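Long-range contact in multifunctional non-homologous end joining DNA repair protein LigD (Mycobacterium tuberculosis, PDB 2IRU), which probably repairs DNA double-strand breaks together with Ku by non-homologous end joining, its polymerase domain, the part present here, adding nucleotides before the ends are sealed: residues A[112-124]-A[129-141]. Numbering follows the deposited sequence.
Sequences EVHVPQWRFVAEP and LNPGPATRLVFDL
Gln117 and Arg136 meet nearly at right angles, the amide presenting its oxygen to the edge of the guanidinium, so that Arg136 NE reaches Gln117 OE1 at 2.7 Å along an almost perfectly straight N-H...O line (179°). The two planes are turned 38° apart, and the donor lies tilted from the carbonyl plane. A bend at chi2 (-48°) folds the glutamine back toward this partner and lays its CG and CD against Val138 CG1, 3.7 Å away. On the amide's other arm, Gln117 NE2 gives a hydrogen bond to a water that also takes a weak one from Arg136 NH2, while Arg136 NH1 forms a salt bridge with Asp291; together these partners limit rotation of the guanidinium.

Farther along, the indole of Trp118 is sandwiched: Pro131 CB lies over one face in a CH-pi contact, 3.8 Å from the centroid of the six-membered ring, and Pro116 CG stands above the opposite face, offset toward the rim. Phe120 sets CD1 at the indole edge and turns its own face to Trp118 CZ3, which sits over the centre of the phenyl ring.

Trp118, Phe120 and Pro131 belong to an antiparallel beta hairpin of the primase-polymerase domain, in which strand 118-122 pairs with the strand that begins at Leu129. A beta bulge lets such a hairpin shift its pairing by a residue while staying antiparallel, as happens here between Trp118 and Phe120. Val121 and Asn130 form a hydrogen-bonded pair, joined from Val121 N to Asn130 O at 2.9 Å. At the bulge, a water donates to both Arg119 O and Pro133 O. Thr135 N donates a hydrogen bond to Gln117 O (2.9 Å), just before the chain turns a corner at Arg136 and runs on to Asp140, a probable manganese ligand; Val138, which packs against the glutamine chain, also approaches His181 and Gln233 of the inferred substrate site.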
loop_
_atom_site.group_PDB
_atom_site.type_symbol
_atom_site.label_atom_id
_atom_site.label_comp_id
_atom_site.label_asym_id
_atom_site.label_seq_id
_atom_site.Cartn_x
_atom_site.Cartn_y
_atom_site.Cartn_z
ATOM N N GLU A 112 -3.125 9.553 -1.818
ATOM C CA GLU A 112 -2.467 8.331 -1.299
ATOM C C GLU A 112 -3.000 7.890 0.052
ATOM O O GLU A 112 -3.169 8.714 0.977
ATOM C CB GLU A 112 -0.965 8.539 -1.209
ATOM C CG GLU A 112 -0.354 8.736 -2.604
ATOM C CD GLU A 112 1.169 8.712 -2.630
ATOM O OE1 GLU A 112 1.792 8.709 -1.557
ATOM O OE2 GLU A 112 1.743 8.774 -3.753
ATOM N N VAL A 113 -3.280 6.593 0.135
ATOM C CA VAL A 113 -3.567 5.923 1.432
ATOM C C VAL A 113 -2.413 4.947 1.717
ATOM O O VAL A 113 -2.096 4.122 0.861
ATOM C CB VAL A 113 -4.912 5.173 1.372
ATOM C CG1 VAL A 113 -5.224 4.431 2.686
ATOM C CG2 VAL A 113 -6.011 6.165 0.995
ATOM N N HIS A 114 -1.805 5.056 2.894
ATOM C CA HIS A 114 -0.700 4.185 3.313
ATOM C C HIS A 114 -1.124 3.440 4.566
ATOM O O HIS A 114 -1.766 4.041 5.451
ATOM C CB HIS A 114 0.527 5.032 3.647
ATOM C CG HIS A 114 1.079 5.804 2.485
ATOM N ND1 HIS A 114 2.341 5.582 1.978
ATOM C CD2 HIS A 114 0.552 6.821 1.756
ATOM C CE1 HIS A 114 2.564 6.421 0.977
ATOM N NE2 HIS A 114 1.504 7.202 0.837
ATOM N N VAL A 115 -0.826 2.141 4.638
ATOM C CA VAL A 115 -1.188 1.349 5.832
ATOM C C VAL A 115 -0.011 0.420 6.237
ATOM O O VAL A 115 0.816 0.012 5.379
ATOM C CB VAL A 115 -2.469 0.467 5.606
ATOM C CG1 VAL A 115 -3.742 1.358 5.453
ATOM C CG2 VAL A 115 -2.284 -0.497 4.392
ATOM N N PRO A 116 0.072 0.080 7.540
ATOM C CA PRO A 116 1.076 -0.924 7.956
ATOM C C PRO A 116 0.547 -2.339 7.760
ATOM O O PRO A 116 -0.586 -2.504 7.293
ATOM C CB PRO A 116 1.275 -0.593 9.440
ATOM C CG PRO A 116 -0.186 -0.183 9.905
ATOM C CD PRO A 116 -0.715 0.617 8.671
ATOM N N GLN A 117 1.367 -3.341 8.112
ATOM C CA GLN A 117 1.061 -4.749 7.813
ATOM C C GLN A 117 0.382 -5.456 8.990
ATOM O O GLN A 117 0.148 -6.666 8.934
ATOM C CB GLN A 117 2.352 -5.506 7.377
ATOM C CG GLN A 117 3.142 -4.740 6.322
ATOM C CD GLN A 117 2.242 -4.239 5.162
ATOM O OE1 GLN A 117 1.500 -5.042 4.550
ATOM N NE2 GLN A 117 2.282 -2.910 4.880
ATOM N N TRP A 118 0.096 -4.677 10.023
ATOM C CA TRP A 118 -0.673 -5.137 11.183
ATOM C C TRP A 118 -2.069 -4.516 11.227
ATOM O O TRP A 118 -2.320 -3.468 10.619
ATOM C CB TRP A 118 0.087 -4.887 12.492
ATOM C CG TRP A 118 0.470 -3.440 12.717
ATOM C CD1 TRP A 118 1.686 -2.864 12.415
ATOM C CD2 TRP A 118 -0.330 -2.406 13.319
ATOM N NE1 TRP A 118 1.691 -1.546 12.790
ATOM C CE2 TRP A 118 0.472 -1.236 13.359
ATOM C CE3 TRP A 118 -1.641 -2.353 13.848
ATOM C CZ2 TRP A 118 0.005 -0.021 13.882
ATOM C CZ3 TRP A 118 -2.105 -1.133 14.361
ATOM C CH2 TRP A 118 -1.281 0.017 14.349
ATOM N N ARG A 119 -2.972 -5.186 11.938
ATOM C CA ARG A 119 -4.304 -4.628 12.233
ATOM C C ARG A 119 -4.531 -4.387 13.721
ATOM O O ARG A 119 -3.968 -5.098 14.582
ATOM C CB ARG A 119 -5.391 -5.572 11.750
ATOM C CG ARG A 119 -5.458 -5.727 10.250
ATOM C CD ARG A 119 -6.356 -6.883 9.891
ATOM N NE ARG A 119 -7.755 -6.598 10.144
ATOM C CZ ARG A 119 -8.707 -6.787 9.235
ATOM N NH1 ARG A 119 -8.377 -7.285 8.043
ATOM N NH2 ARG A 119 -9.970 -6.499 9.512
ATOM N N PHE A 120 -5.332 -3.376 14.024
ATOM C CA PHE A 120 -5.901 -3.244 15.374
ATOM C C PHE A 120 -6.714 -4.475 15.771
ATOM O O PHE A 120 -7.388 -5.111 14.931
ATOM C CB PHE A 120 -6.795 -2.014 15.436
ATOM C CG PHE A 120 -6.044 -0.732 15.370
ATOM C CD1 PHE A 120 -5.356 -0.251 16.476
ATOM C CD2 PHE A 120 -6.050 0.011 14.195
ATOM C CE1 PHE A 120 -4.647 0.944 16.411
ATOM C CE2 PHE A 120 -5.346 1.235 14.119
ATOM C CZ PHE A 120 -4.661 1.699 15.195
ATOM N N VAL A 121 -6.658 -4.802 17.058
ATOM C CA VAL A 121 -7.450 -5.906 17.568
ATOM C C VAL A 121 -8.185 -5.427 18.805
ATOM O O VAL A 121 -7.608 -4.704 19.619
ATOM C CB VAL A 121 -6.612 -7.177 17.898
ATOM C CG1 VAL A 121 -5.920 -7.720 16.660
ATOM C CG2 VAL A 121 -5.614 -6.928 19.030
ATOM N N ALA A 122 -9.450 -5.822 18.899
ATOM C CA ALA A 122 -10.296 -5.508 20.054
ATOM C C ALA A 122 -9.855 -6.295 21.283
ATOM O O ALA A 122 -9.854 -7.536 21.280
ATOM C CB ALA A 122 -11.762 -5.781 19.732
ATOM N N GLU A 123 -9.453 -5.572 22.327
ATOM C CA GLU A 123 -8.918 -6.208 23.535
ATOM C C GLU A 123 -10.045 -6.963 24.236
ATOM O O GLU A 123 -11.118 -6.398 24.425
ATOM C CB GLU A 123 -8.291 -5.167 24.470
ATOM C CG GLU A 123 -6.922 -5.561 25.048
ATOM C CD GLU A 123 -6.560 -4.768 26.305
ATOM O OE1 GLU A 123 -6.767 -3.530 26.326
ATOM O OE2 GLU A 123 -6.075 -5.380 27.280
ATOM N N PRO A 124 -9.811 -8.256 24.583
ATOM C CA PRO A 124 -10.772 -9.163 25.228
ATOM C C PRO A 124 -11.719 -8.480 26.211
ATOM O O PRO A 124 -12.944 -8.590 26.067
ATOM C CB PRO A 124 -9.870 -10.162 25.979
ATOM C CG PRO A 124 -8.452 -9.918 25.464
ATOM C CD PRO A 124 -8.536 -8.950 24.325
ATOM N N LEU A 129 -9.440 -0.861 20.936
ATOM C CA LEU A 129 -8.566 -1.253 19.818
ATOM C C LEU A 129 -7.085 -0.953 20.092
ATOM O O LEU A 129 -6.710 0.183 20.354
ATOM C CB LEU A 129 -9.034 -0.585 18.511
ATOM C CG LEU A 129 -10.453 -0.867 17.986
ATOM C CD1 LEU A 129 -10.902 0.211 16.996
ATOM C CD2 LEU A 129 -10.585 -2.242 17.345
ATOM N N ASN A 130 -6.248 -1.990 20.049
ATOM C CA ASN A 130 -4.798 -1.850 20.233
ATOM C C ASN A 130 -4.063 -2.519 19.082
ATOM O O ASN A 130 -4.595 -3.462 18.505
ATOM C CB ASN A 130 -4.352 -2.508 21.549
ATOM C CG ASN A 130 -4.843 -1.770 22.770
ATOM O OD1 ASN A 130 -4.743 -0.544 22.856
ATOM N ND2 ASN A 130 -5.400 -2.514 23.729
ATOM N N PRO A 131 -2.852 -2.028 18.718
ATOM C CA PRO A 131 -2.144 -2.701 17.621
ATOM C C PRO A 131 -1.978 -4.179 17.921
ATOM O O PRO A 131 -1.679 -4.542 19.065
ATOM C CB PRO A 131 -0.778 -1.992 17.576
ATOM C CG PRO A 131 -1.077 -0.596 18.112
ATOM C CD PRO A 131 -2.110 -0.851 19.220
ATOM N N GLY A 132 -2.202 -5.010 16.908
ATOM C CA GLY A 132 -2.091 -6.449 17.037
ATOM C C GLY A 132 -0.942 -6.943 16.151
ATOM O O GLY A 132 -0.124 -6.150 15.675
ATOM N N PRO A 133 -0.883 -8.258 15.913
ATOM C CA PRO A 133 0.180 -8.873 15.126
ATOM C C PRO A 133 0.171 -8.471 13.644
ATOM O O PRO A 133 -0.831 -7.952 13.106
ATOM C CB PRO A 133 -0.121 -10.374 15.268
ATOM C CG PRO A 133 -0.969 -10.479 16.471
ATOM C CD PRO A 133 -1.831 -9.268 16.400
ATOM N N ALA A 134 1.310 -8.693 12.992
ATOM C CA ALA A 134 1.358 -8.588 11.554
ATOM C C ALA A 134 0.476 -9.683 10.957
ATOM O O ALA A 134 0.499 -10.834 11.423
ATOM C CB ALA A 134 2.808 -8.712 11.058
ATOM N N THR A 135 -0.308 -9.330 9.934
ATOM C CA THR A 135 -1.164 -10.310 9.265
ATOM C C THR A 135 -0.551 -10.802 7.952
ATOM O O THR A 135 -0.954 -11.840 7.417
ATOM C CB THR A 135 -2.562 -9.748 8.943
ATOM O OG1 THR A 135 -2.457 -8.750 7.939
ATOM C CG2 THR A 135 -3.274 -9.193 10.225
ATOM N N ARG A 136 0.410 -10.042 7.440
ATOM C CA ARG A 136 1.056 -10.328 6.135
ATOM C C ARG A 136 2.435 -9.717 6.155
ATOM O O ARG A 136 2.701 -8.823 6.977
ATOM C CB ARG A 136 0.211 -9.692 5.008
ATOM C CG ARG A 136 0.143 -8.168 5.039
ATOM C CD ARG A 136 -1.018 -7.634 4.197
ATOM N NE ARG A 136 -0.944 -6.176 4.121
ATOM C CZ ARG A 136 -1.961 -5.347 3.870
ATOM N NH1 ARG A 136 -3.198 -5.811 3.678
ATOM N NH2 ARG A 136 -1.727 -4.032 3.831
ATOM N N LEU A 137 3.328 -10.210 5.282
ATOM C CA LEU A 137 4.607 -9.540 5.028
ATOM C C LEU A 137 4.532 -8.660 3.776
ATOM O O LEU A 137 3.791 -8.945 2.829
ATOM C CB LEU A 137 5.748 -10.564 4.814
ATOM C CG LEU A 137 6.024 -11.671 5.832
ATOM C CD1 LEU A 137 7.192 -12.558 5.343
ATOM C CD2 LEU A 137 6.325 -11.079 7.186
ATOM N N VAL A 138 5.322 -7.597 3.760
ATOM C CA VAL A 138 5.504 -6.849 2.528
ATOM C C VAL A 138 6.986 -6.730 2.234
ATOM O O VAL A 138 7.815 -6.543 3.155
ATOM C CB VAL A 138 4.855 -5.444 2.564
ATOM C CG1 VAL A 138 5.598 -4.544 3.522
ATOM C CG2 VAL A 138 4.817 -4.820 1.165
ATOM N N PHE A 139 7.322 -6.898 0.964
ATOM C CA PHE A 139 8.663 -6.601 0.467
ATOM C C PHE A 139 8.567 -5.496 -0.582
ATOM O O PHE A 139 7.692 -5.549 -1.457
ATOM C CB PHE A 139 9.308 -7.833 -0.156
ATOM C CG PHE A 139 9.496 -8.946 0.813
ATOM C CD1 PHE A 139 10.717 -9.120 1.467
ATOM C CD2 PHE A 139 8.451 -9.848 1.064
ATOM C CE1 PHE A 139 10.861 -10.179 2.391
ATOM C CE2 PHE A 139 8.588 -10.889 1.954
ATOM C CZ PHE A 139 9.799 -11.061 2.624
ATOM N N ASP A 140 9.436 -4.498 -0.477
ATOM C CA ASP A 140 9.494 -3.430 -1.472
ATOM C C ASP A 140 10.745 -3.732 -2.292
ATOM O O ASP A 140 11.856 -3.666 -1.762
ATOM C CB ASP A 140 9.671 -2.079 -0.769
ATOM C CG ASP A 140 9.797 -0.900 -1.728
ATOM O OD1 ASP A 140 9.779 -1.039 -2.990
ATOM O OD2 ASP A 140 9.933 0.217 -1.168
ATOM N N LEU A 141 10.545 -4.082 -3.564
ATOM C CA LEU A 141 11.638 -4.372 -4.464
ATOM C C LEU A 141 11.942 -3.125 -5.261
ATOM O O LEU A 141 11.141 -2.712 -6.115
ATOM C CB LEU A 141 11.265 -5.540 -5.393
ATOM C CG LEU A 141 11.544 -6.927 -4.800
ATOM C CD1 LEU A 141 10.851 -7.217 -3.466
ATOM C CD2 LEU A 141 11.164 -7.983 -5.848
HETATM O O HOH W 1 0.396 -1.895 2.742
HETATM O O HOH W 2 -3.371 -7.676 13.748
#